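Long-range contacts in EF0056 (Enterococcus faecalis, PDB 6ORI), which is an enterococcal surface protein of unknown function, with probably immunoglobulin-like N-terminal domains, that is probably involved in biofilm formation: residues S32-N37 against P182-T187; W68-Q73 against Y167-V172; F100-D105 against N112-N117. One frame throughout, in Å; residues are numbered along the deposited sequence. Where two conformers were deposited one is given.

Contact 1: S32-N37 against P182-T187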
loop_
_atom_site.group_PDB
_atom_site.type_symbol
_atom_site.label_atom_id
_atom_site.label_comp_id
_atom_site.label_asym_id
_atom_site.label_seq_id
_atom_site.Cartn_x
_atom_site.Cartn_y
_atom_site.Cartn_z
ATOM N N SER A 32 -3.174 -4.735 -12.664
ATOM C CA SER A 32 -2.691 -5.445 -11.492
ATOM C C SER A 32 -1.932 -4.596 -10.496
ATOM O O SER A 32 -1.735 -5.047 -9.387
ATOM C CB SER A 32 -1.864 -6.676 -11.868
ATOM O OG SER A 32 -0.761 -6.316 -12.662
ATOM N N ASP A 33 -1.533 -3.377 -10.828
ATOM C CA ASP A 33 -0.813 -2.578 -9.842
ATOM C C ASP A 33 -0.959 -1.100 -10.119
ATOM O O ASP A 33 -1.002 -0.660 -11.266
ATOM C CB ASP A 33 0.666 -2.957 -9.841
ATOM C CG ASP A 33 1.356 -2.722 -8.508
ATOM O OD1 ASP A 33 0.713 -2.363 -7.490
ATOM O OD2 ASP A 33 2.582 -3.001 -8.453
ATOM N N LEU A 34 -1.059 -0.354 -9.021
ATOM C CA LEU A 34 -1.039 1.102 -9.051
ATOM C C LEU A 34 -0.514 1.542 -7.705
ATOM O O LEU A 34 -1.059 1.168 -6.668
ATOM C CB LEU A 34 -2.448 1.631 -9.306
ATOM C CG LEU A 34 -2.600 3.138 -9.452
ATOM C CD1 LEU A 34 -1.828 3.655 -10.652
ATOM C CD2 LEU A 34 -4.077 3.496 -9.554
ATOM N N GLN A 35 0.591 2.282 -7.697
ATOM C CA GLN A 35 1.226 2.706 -6.457
ATOM C C GLN A 35 1.656 4.153 -6.535
ATOM O O GLN A 35 2.045 4.635 -7.599
ATOM C CB GLN A 35 2.469 1.877 -6.175
ATOM C CG GLN A 35 2.262 0.396 -6.087
ATOM C CD GLN A 35 1.533 -0.027 -4.856
ATOM O OE1 GLN A 35 1.529 0.660 -3.834
ATOM N NE2 GLN A 35 0.890 -1.157 -4.944
ATOM N N PHE A 36 1.591 4.829 -5.386
ATOM C CA PHE A 36 2.075 6.192 -5.188
ATOM C C PHE A 36 3.234 6.130 -4.226
ATOM O O PHE A 36 3.086 5.649 -3.104
ATOM C CB PHE A 36 0.947 7.054 -4.616
ATOM C CG PHE A 36 1.321 8.474 -4.300
ATOM C CD1 PHE A 36 1.488 9.424 -5.300
ATOM C CD2 PHE A 36 1.481 8.865 -2.996
ATOM C CE1 PHE A 36 1.814 10.728 -4.978
ATOM C CE2 PHE A 36 1.799 10.178 -2.695
ATOM C CZ PHE A 36 1.966 11.085 -3.682
ATOM N N ASN A 37 4.399 6.598 -4.676
ATOM C CA ASN A 37 5.620 6.461 -3.891
ATOM C C ASN A 37 6.276 7.828 -3.674
ATOM O O ASN A 37 7.117 8.254 -4.461
ATOM C CB ASN A 37 6.610 5.519 -4.561
ATOM C CG ASN A 37 7.860 5.315 -3.714
ATOM O OD1 ASN A 37 7.842 5.544 -2.513
ATOM N ND2 ASN A 37 8.938 4.924 -4.351
ATOM N N PRO A 182 -11.586 -2.983 -8.599
ATOM C CA PRO A 182 -11.240 -3.601 -7.312
ATOM C C PRO A 182 -9.847 -4.201 -7.244
ATOM O O PRO A 182 -9.396 -4.827 -8.182
ATOM C CB PRO A 182 -12.292 -4.693 -7.155
ATOM C CG PRO A 182 -12.730 -5.006 -8.550
ATOM C CD PRO A 182 -12.631 -3.738 -9.324
ATOM N N GLY A 183 -9.170 -3.936 -6.135
ATOM C CA GLY A 183 -7.795 -4.343 -5.941
ATOM C C GLY A 183 -6.781 -3.303 -6.409
ATOM O O GLY A 183 -5.604 -3.393 -6.039
ATOM N N ILE A 184 -7.220 -2.339 -7.203
ATOM C CA ILE A 184 -6.309 -1.363 -7.804
ATOM C C ILE A 184 -6.478 -0.063 -7.027
ATOM O O ILE A 184 -6.943 0.964 -7.540
ATOM C CB ILE A 184 -6.574 -1.192 -9.303
ATOM C CG1 ILE A 184 -6.654 -2.564 -9.983
ATOM C CG2 ILE A 184 -5.473 -0.357 -9.960
ATOM C CD1 ILE A 184 -5.406 -3.431 -9.831
ATOM N N GLU A 185 -6.171 -0.183 -5.741
ATOM C CA GLU A 185 -6.170 0.933 -4.830
ATOM C C GLU A 185 -5.134 0.704 -3.742
ATOM O O GLU A 185 -4.917 -0.435 -3.288
ATOM C CB GLU A 185 -7.535 1.165 -4.205
ATOM C CG GLU A 185 -8.053 0.130 -3.281
ATOM C CD GLU A 185 -9.306 0.613 -2.588
ATOM O OE1 GLU A 185 -9.210 1.502 -1.707
ATOM O OE2 GLU A 185 -10.393 0.121 -2.942
ATOM N N SER A 186 -4.504 1.775 -3.312
ATOM C CA SER A 186 -3.509 1.703 -2.273
ATOM C C SER A 186 -3.638 2.918 -1.395
ATOM O O SER A 186 -3.698 4.039 -1.894
ATOM C CB SER A 186 -2.145 1.637 -2.914
ATOM O OG SER A 186 -1.153 1.482 -1.920
ATOM N N THR A 187 -3.690 2.694 -0.082
ATOM C CA THR A 187 -3.798 3.750 0.926
ATOM C C THR A 187 -2.613 3.645 1.869
ATOM O O THR A 187 -2.423 2.576 2.490
ATOM C CB THR A 187 -5.099 3.628 1.727
ATOM O OG1 THR A 187 -6.225 3.785 0.858
ATOM C CG2 THR A 187 -5.178 4.685 2.843
HETATM O O HOH W 1 0.945 3.110 -3.043
#

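Contact 2: W68-Q73 against Y167-V172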
loop_
_atom_site.group_PDB
_atom_site.type_symbol
_atom_site.label_atom_id
_atom_site.label_comp_id
_atom_site.label_asym_id
_atom_site.label_seq_id
_atom_site.Cartn_x
_atom_site.Cartn_y
_atom_site.Cartn_z
ATOM N N TRP A 68 -10.088 5.077 -18.317
ATOM C CA TRP A 68 -9.363 4.724 -17.108
ATOM C C TRP A 68 -8.729 5.968 -16.527
ATOM O O TRP A 68 -7.884 6.603 -17.155
ATOM C CB TRP A 68 -8.304 3.704 -17.465
ATOM C CG TRP A 68 -8.836 2.556 -18.262
ATOM C CD1 TRP A 68 -8.564 2.296 -19.562
ATOM C CD2 TRP A 68 -9.743 1.533 -17.823
ATOM N NE1 TRP A 68 -9.243 1.168 -19.973
ATOM C CE2 TRP A 68 -9.969 0.682 -18.921
ATOM C CE3 TRP A 68 -10.388 1.255 -16.620
ATOM C CZ2 TRP A 68 -10.809 -0.416 -18.854
ATOM C CZ3 TRP A 68 -11.207 0.148 -16.546
ATOM C CH2 TRP A 68 -11.413 -0.674 -17.661
ATOM N N GLU A 69 -9.150 6.304 -15.313
ATOM C CA GLU A 69 -8.695 7.535 -14.656
ATOM C C GLU A 69 -8.090 7.239 -13.295
ATOM O O GLU A 69 -8.719 6.621 -12.438
ATOM C CB GLU A 69 -9.856 8.496 -14.496
ATOM C CG GLU A 69 -9.482 9.826 -13.886
ATOM C CD GLU A 69 -10.637 10.778 -13.954
ATOM O OE1 GLU A 69 -11.477 10.741 -13.026
ATOM O OE2 GLU A 69 -10.730 11.501 -14.968
ATOM N N ILE A 70 -6.868 7.702 -13.099
ATOM C CA ILE A 70 -6.190 7.568 -11.828
ATOM C C ILE A 70 -6.636 8.713 -10.947
ATOM O O ILE A 70 -6.669 9.876 -11.400
ATOM C CB ILE A 70 -4.665 7.646 -12.020
ATOM C CG1 ILE A 70 -4.149 6.453 -12.845
ATOM C CG2 ILE A 70 -3.935 7.707 -10.656
ATOM C CD1 ILE A 70 -2.708 6.602 -13.286
ATOM N N ARG A 71 -7.028 8.397 -9.725
ATOM C CA ARG A 71 -7.366 9.393 -8.742
ATOM C C ARG A 71 -6.411 9.314 -7.577
ATOM O O ARG A 71 -6.013 8.225 -7.146
ATOM C CB ARG A 71 -8.816 9.268 -8.298
ATOM C CG ARG A 71 -9.732 9.742 -9.437
ATOM C CD ARG A 71 -11.159 9.898 -9.064
ATOM N NE ARG A 71 -11.930 10.297 -10.234
ATOM C CZ ARG A 71 -13.245 10.405 -10.241
ATOM N NH1 ARG A 71 -13.954 10.124 -9.158
ATOM N NH2 ARG A 71 -13.850 10.763 -11.353
ATOM N N LEU A 72 -5.997 10.483 -7.091
ATOM C CA LEU A 72 -5.065 10.602 -5.975
ATOM C C LEU A 72 -5.747 11.473 -4.927
ATOM O O LEU A 72 -6.031 12.654 -5.167
ATOM C CB LEU A 72 -3.768 11.239 -6.426
ATOM C CG LEU A 72 -2.758 11.515 -5.325
ATOM C CD1 LEU A 72 -2.225 10.236 -4.696
ATOM C CD2 LEU A 72 -1.626 12.363 -5.885
ATOM N N GLN A 73 -6.059 10.876 -3.780
ATOM C CA GLN A 73 -6.588 11.596 -2.628
ATOM C C GLN A 73 -5.434 11.884 -1.673
ATOM O O GLN A 73 -4.612 10.991 -1.390
ATOM C CB GLN A 73 -7.687 10.813 -1.894
ATOM C CG GLN A 73 -8.249 11.560 -0.673
ATOM C CD GLN A 73 -9.499 10.915 -0.077
ATOM O OE1 GLN A 73 -10.342 10.371 -0.792
ATOM N NE2 GLN A 73 -9.636 11.004 1.240
ATOM N N TYR A 167 -2.505 9.203 2.124
ATOM C CA TYR A 167 -2.779 9.321 0.698
ATOM C C TYR A 167 -3.514 8.063 0.254
ATOM O O TYR A 167 -3.386 7.012 0.883
ATOM C CB TYR A 167 -1.507 9.511 -0.112
ATOM C CG TYR A 167 -0.457 8.445 0.044
ATOM C CD1 TYR A 167 -0.558 7.221 -0.601
ATOM C CD2 TYR A 167 0.670 8.688 0.809
ATOM C CE1 TYR A 167 0.444 6.254 -0.438
ATOM C CE2 TYR A 167 1.667 7.754 0.954
ATOM C CZ TYR A 167 1.555 6.554 0.325
ATOM O OH TYR A 167 2.577 5.644 0.499
ATOM N N ARG A 168 -4.308 8.181 -0.805
ATOM C CA ARG A 168 -4.938 7.031 -1.449
ATOM C C ARG A 168 -4.852 7.211 -2.950
ATOM O O ARG A 168 -5.266 8.254 -3.468
ATOM C CB ARG A 168 -6.400 6.901 -1.012
ATOM C CG ARG A 168 -7.180 5.758 -1.691
ATOM C CD ARG A 168 -8.687 5.921 -1.512
ATOM N NE ARG A 168 -9.424 4.696 -1.780
ATOM C CZ ARG A 168 -10.716 4.636 -2.090
ATOM N NH1 ARG A 168 -11.448 5.730 -2.224
ATOM N NH2 ARG A 168 -11.275 3.449 -2.267
ATOM N N ILE A 169 -4.320 6.227 -3.665
ATOM C CA ILE A 169 -4.328 6.229 -5.114
ATOM C C ILE A 169 -5.201 5.075 -5.605
ATOM O O ILE A 169 -5.209 3.988 -5.017
ATOM C CB ILE A 169 -2.896 6.194 -5.680
ATOM C CG1 ILE A 169 -2.903 6.547 -7.173
ATOM C CG2 ILE A 169 -2.228 4.849 -5.405
ATOM C CD1 ILE A 169 -1.527 6.764 -7.762
ATOM N N TYR A 170 -6.001 5.325 -6.630
ATOM C CA TYR A 170 -6.937 4.320 -7.099
ATOM C C TYR A 170 -7.318 4.577 -8.538
ATOM O O TYR A 170 -7.027 5.629 -9.086
ATOM C CB TYR A 170 -8.177 4.243 -6.193
ATOM C CG TYR A 170 -8.969 5.521 -5.994
ATOM C CD1 TYR A 170 -8.499 6.536 -5.156
ATOM C CD2 TYR A 170 -10.221 5.685 -6.568
ATOM C CE1 TYR A 170 -9.246 7.693 -4.947
ATOM C CE2 TYR A 170 -10.964 6.840 -6.358
ATOM C CZ TYR A 170 -10.460 7.825 -5.534
ATOM O OH TYR A 170 -11.166 8.977 -5.275
ATOM N N LEU A 171 -7.933 3.583 -9.161
ATOM C CA LEU A 171 -8.327 3.652 -10.555
ATOM C C LEU A 171 -9.834 3.591 -10.680
ATOM O O LEU A 171 -10.455 2.713 -10.073
ATOM C CB LEU A 171 -7.698 2.477 -11.280
ATOM C CG LEU A 171 -7.917 2.408 -12.777
ATOM C CD1 LEU A 171 -7.213 3.561 -13.451
ATOM C CD2 LEU A 171 -7.414 1.069 -13.312
ATOM N N VAL A 172 -10.413 4.502 -11.456
ATOM C CA VAL A 172 -11.855 4.450 -11.722
ATOM C C VAL A 172 -12.095 4.277 -13.201
ATOM O O VAL A 172 -11.213 4.505 -14.023
ATOM C CB VAL A 172 -12.616 5.694 -11.212
ATOM C CG1 VAL A 172 -12.396 5.895 -9.699
ATOM C CG2 VAL A 172 -12.196 6.911 -11.986
HETATM O O HOH W 2 -11.362 8.622 -2.381
#

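Contact 3: F100-D105 against N112-N117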
loop_
_atom_site.group_PDB
_atom_site.type_symbol
_atom_site.label_atom_id
_atom_site.label_comp_id
_atom_site.label_asym_id
_atom_site.label_seq_id
_atom_site.Cartn_x
_atom_site.Cartn_y
_atom_site.Cartn_z
ATOM N N PHE A 100 -1.886 16.785 -12.696
ATOM C CA PHE A 100 -2.982 16.147 -11.969
ATOM C C PHE A 100 -4.026 17.253 -11.738
ATOM O O PHE A 100 -3.700 18.271 -11.137
ATOM C CB PHE A 100 -2.476 15.641 -10.621
ATOM C CG PHE A 100 -2.124 14.194 -10.554
ATOM C CD1 PHE A 100 -3.098 13.276 -10.242
ATOM C CD2 PHE A 100 -0.818 13.739 -10.710
ATOM C CE1 PHE A 100 -2.814 11.920 -10.110
ATOM C CE2 PHE A 100 -0.539 12.367 -10.571
ATOM C CZ PHE A 100 -1.540 11.483 -10.284
ATOM N N VAL A 101 -5.244 17.087 -12.214
ATOM C CA VAL A 101 -6.279 18.120 -12.140
ATOM C C VAL A 101 -7.086 17.951 -10.882
ATOM O O VAL A 101 -7.549 16.848 -10.584
ATOM C CB VAL A 101 -7.202 18.015 -13.380
ATOM C CG1 VAL A 101 -8.421 18.922 -13.263
ATOM C CG2 VAL A 101 -6.420 18.319 -14.635
ATOM N N ARG A 102 -7.288 19.029 -10.143
ATOM C CA ARG A 102 -8.027 18.950 -8.906
ATOM C C ARG A 102 -9.529 18.854 -9.173
ATOM O O ARG A 102 -10.071 19.562 -10.025
ATOM C CB ARG A 102 -7.703 20.146 -8.026
ATOM C CG ARG A 102 -8.131 19.952 -6.598
ATOM C CD ARG A 102 -7.473 20.987 -5.702
ATOM N NE ARG A 102 -7.784 20.744 -4.306
ATOM C CZ ARG A 102 -7.163 21.315 -3.282
ATOM N NH1 ARG A 102 -6.162 22.164 -3.480
ATOM N NH2 ARG A 102 -7.556 21.023 -2.054
ATOM N N ILE A 103 -10.206 17.986 -8.467
ATOM C CA ILE A 103 -11.647 17.866 -8.559
ATOM C C ILE A 103 -12.296 18.823 -7.552
ATOM O O ILE A 103 -11.864 18.923 -6.403
ATOM C CB ILE A 103 -12.078 16.395 -8.289
ATOM C CG1 ILE A 103 -11.502 15.482 -9.379
ATOM C CG2 ILE A 103 -13.597 16.290 -8.236
ATOM C CD1 ILE A 103 -11.662 14.011 -9.101
ATOM N N ASN A 104 -13.337 19.528 -7.990
ATOM C CA ASN A 104 -14.073 20.447 -7.143
ATOM C C ASN A 104 -15.444 19.896 -6.891
ATOM O O ASN A 104 -15.910 19.029 -7.626
ATOM C CB ASN A 104 -14.157 21.791 -7.827
ATOM C CG ASN A 104 -12.798 22.271 -8.233
ATOM O OD1 ASN A 104 -11.904 22.382 -7.389
ATOM N ND2 ASN A 104 -12.595 22.477 -9.520
ATOM N N ASP A 105 -16.086 20.373 -5.835
ATOM C CA ASP A 105 -17.434 19.918 -5.532
ATOM C C ASP A 105 -18.480 20.830 -6.174
ATOM O O ASP A 105 -18.124 21.754 -6.920
ATOM C CB ASP A 105 -17.639 19.756 -4.018
ATOM C CG ASP A 105 -17.618 21.060 -3.241
ATOM O OD1 ASP A 105 -17.844 22.139 -3.804
ATOM O OD2 ASP A 105 -17.377 20.986 -1.999
ATOM N N ASN A 112 -10.162 17.150 -1.998
ATOM C CA ASN A 112 -8.820 16.638 -1.808
ATOM C C ASN A 112 -8.511 15.483 -2.733
ATOM O O ASN A 112 -7.671 14.656 -2.387
ATOM C CB ASN A 112 -8.585 16.239 -0.344
ATOM C CG ASN A 112 -9.467 15.079 0.108
ATOM O OD1 ASN A 112 -10.543 14.862 -0.415
ATOM N ND2 ASN A 112 -9.014 14.346 1.108
ATOM N N ILE A 113 -9.170 15.437 -3.893
ATOM C CA ILE A 113 -8.919 14.419 -4.893
ATOM C C ILE A 113 -8.462 15.074 -6.200
ATOM O O ILE A 113 -9.034 16.086 -6.628
ATOM C CB ILE A 113 -10.153 13.530 -5.126
ATOM C CG1 ILE A 113 -10.666 12.997 -3.781
ATOM C CG2 ILE A 113 -9.798 12.389 -6.094
ATOM C CD1 ILE A 113 -11.901 12.109 -3.881
ATOM N N TRP A 114 -7.433 14.507 -6.805
ATOM C CA TRP A 114 -6.887 14.899 -8.083
ATOM C C TRP A 114 -7.004 13.734 -9.071
ATOM O O TRP A 114 -7.085 12.573 -8.679
ATOM C CB TRP A 114 -5.415 15.271 -7.924
ATOM C CG TRP A 114 -5.162 16.597 -7.274
ATOM C CD1 TRP A 114 -4.797 17.740 -7.909
ATOM C CD2 TRP A 114 -5.212 16.926 -5.875
ATOM N NE1 TRP A 114 -4.605 18.754 -7.003
ATOM C CE2 TRP A 114 -4.867 18.283 -5.753
ATOM C CE3 TRP A 114 -5.495 16.203 -4.711
ATOM C CZ2 TRP A 114 -4.821 18.938 -4.532
ATOM C CZ3 TRP A 114 -5.444 16.874 -3.490
ATOM C CH2 TRP A 114 -5.108 18.220 -3.423
ATOM N N LYS A 115 -6.953 14.042 -10.360
ATOM C CA LYS A 115 -7.157 13.045 -11.418
ATOM C C LYS A 115 -6.192 13.215 -12.581
ATOM O O LYS A 115 -5.823 14.346 -12.950
ATOM C CB LYS A 115 -8.595 13.091 -11.955
ATOM C CG LYS A 115 -8.984 14.414 -12.578
ATOM C CD LYS A 115 -10.435 14.414 -13.073
ATOM C CE LYS A 115 -10.751 15.774 -13.644
ATOM N NZ LYS A 115 -12.058 15.816 -14.341
ATOM N N VAL A 116 -5.764 12.098 -13.158
ATOM C CA VAL A 116 -4.985 12.071 -14.405
ATOM C C VAL A 116 -5.341 10.796 -15.132
ATOM O O VAL A 116 -5.654 9.801 -14.496
ATOM C CB VAL A 116 -3.467 12.187 -14.112
ATOM C CG1 VAL A 116 -2.881 10.930 -13.486
ATOM C CG2 VAL A 116 -2.706 12.549 -15.368
ATOM N N ASN A 117 -5.345 10.802 -16.451
ATOM C CA ASN A 117 -5.681 9.595 -17.162
ATOM C C ASN A 117 -4.601 8.542 -16.973
ATOM O O ASN A 117 -3.418 8.836 -16.906
ATOM C CB ASN A 117 -5.909 9.891 -18.642
ATOM C CG ASN A 117 -7.197 10.627 -18.886
ATOM O OD1 ASN A 117 -8.030 10.746 -17.995
ATOM N ND2 ASN A 117 -7.396 11.066 -20.118
#

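Contact 1: S32-N37 against P182-T187
Leu34 meets Ile184 where strands 31-38 and 184-189, two strands of the same curled or branched antiparallel sheet, come together without pairing. They run in roughly the same direction: the short segments diverge by 30°, and their axes come no closer than 6.2 Å. The sheet is consistent with an immunoglobulin-like domain.

The apolar part centres on Ile184. Its CG2 packs 3.7 Å from Leu34 CB, the two side chains crossing at about a right angle, while its other branch carries CD1 over the backbone of Ser32, 3.7 Å from the carbonyl C. Here the 31-38 strand has a classic beta bulge, Ser32 and Asp33 both facing Lys58.

The polar part is bridged by one water, water 1, held by three groups from both strands. Water 1 accepts from Phe36 N at 3.0 Å and donates to Gln35 OE1 at 2.6 Å. Ser186 OG is bonded to the same water at 2.9 Å. Gln35 reaches it because its chain bends at chi2 (-71°), bringing the amide back toward Ser186. The amide's rotation is fixed at its other end by Asp33, whose OD2 bonds Thr247: Gln35 NE2 donates 2.8 Å to the syn lone pair of Asp33 OD1, nearly in the amide plane.

Contact 2: W68-Q73 against Y167-V172
Arg71 lies obliquely across the ring of Tyr170, with CB over one face, 3.7 Å from the ring centroid in a CH-pi contact. Tyr170 CG sits between its own backbone N and carbonyl carbon (chi1 57°), which swings the ring across toward Arg71. The opposite face has Arg168 NH1 above its centre, so the ring is sandwiched between two arginines, one giving its aliphatic root and the other its guanidinium.

Farther out, the extended Arg71 chain turns its guanidinium steeply to the Tyr170 ring, the planes 77° apart, and Val172 CG2 lies over one of its faces. Both NE and NH2 grip a single oxygen, Glu69 OE1, each at 2.9 Å, in a side-on salt bridge. Glu21 and Asp178 add further carboxylates, which probably balance the buried charge.

Water 2 ties polar ends together, donating to Tyr170 OH and accepting from Arg168 NH1. Tyr170 OH also bonds Glu21, and Arg168 NH2 forms a salt bridge with Glu185.

On the face of the sheet that carries Ile70, Leu72, Ile169 and Leu171, Ile70 CG2 packs against Ile169 CG1 at 3.8 Å. Six backbone bonds join the antiparallel pair, from Glu69 with Val172 to Gln73 with Arg168. Strand 68-74 is flanked on its other edge by strand 113-117, and strand 166-173 by strands 179-181 and 184-189.

Contact 3: F100-D105 against N112-N117
Ile103 N donates to Ile113 O across 2.9 Å in an almost straight bond (171°). Farther along, Val101 and Lys115 exchange two more backbone bonds, the one from Lys115 N to Val101 O being clearly bent.

Arg102 and Trp114, the non-hydrogen-bonded pair, lie side by side and point the same way. The extended arginine runs along one face of the indole: CB sits 3.5 Å from Trp114 NE1, and NE reaches 3.5 Å from CZ2, with the guanidinium inclined 35° to the ring plane. The bond of Arg102 NE to Thr111 O is consistent with holding the guanidinium at the CZ2-CH2 rim of the indole, where Trp114 CZ2 lies under one of its faces.

This is an antiparallel beta-hairpin of the N-terminal antiparallel sheet, strongly twisted, with 130° between the short strands. Phe100 and Trp114 turn into the domain toward Ile85 of strand 82-87, whereas Val101 and Lys115 occupy the outer face.

Val116 CG1 stands over the Phe100 ring, 3.8 Å from its centroid, and the Trp114 side chain crosses that of Phe100 at about a right angle. On the outer face, the straight Lys115 chain lies alongside Val101, CE 3.9 Å from Val101 CG1, and its CD touches Ile103 CG1.

From the N terminus, strand 31-38 comes first and waits longest for its partner: contact 1 closes only when the chain reaches 182-187, near the end of the N-terminal sheet. Within that span strand 68-74 opens contact 2, which 167-172 closes, and between those come 100-105 and 112-117, the short hairpin of contact 3. The three loops are thus strictly nested, and none cross. Contacts 2 and 3 join through Ile70 N to Val116 O and Leu72 N to Trp114 O, while contact 1 meets contact 2 through strands 166-173 and 184-189. Contacts 1 and 3 do not touch, their centres about 17 Å apart.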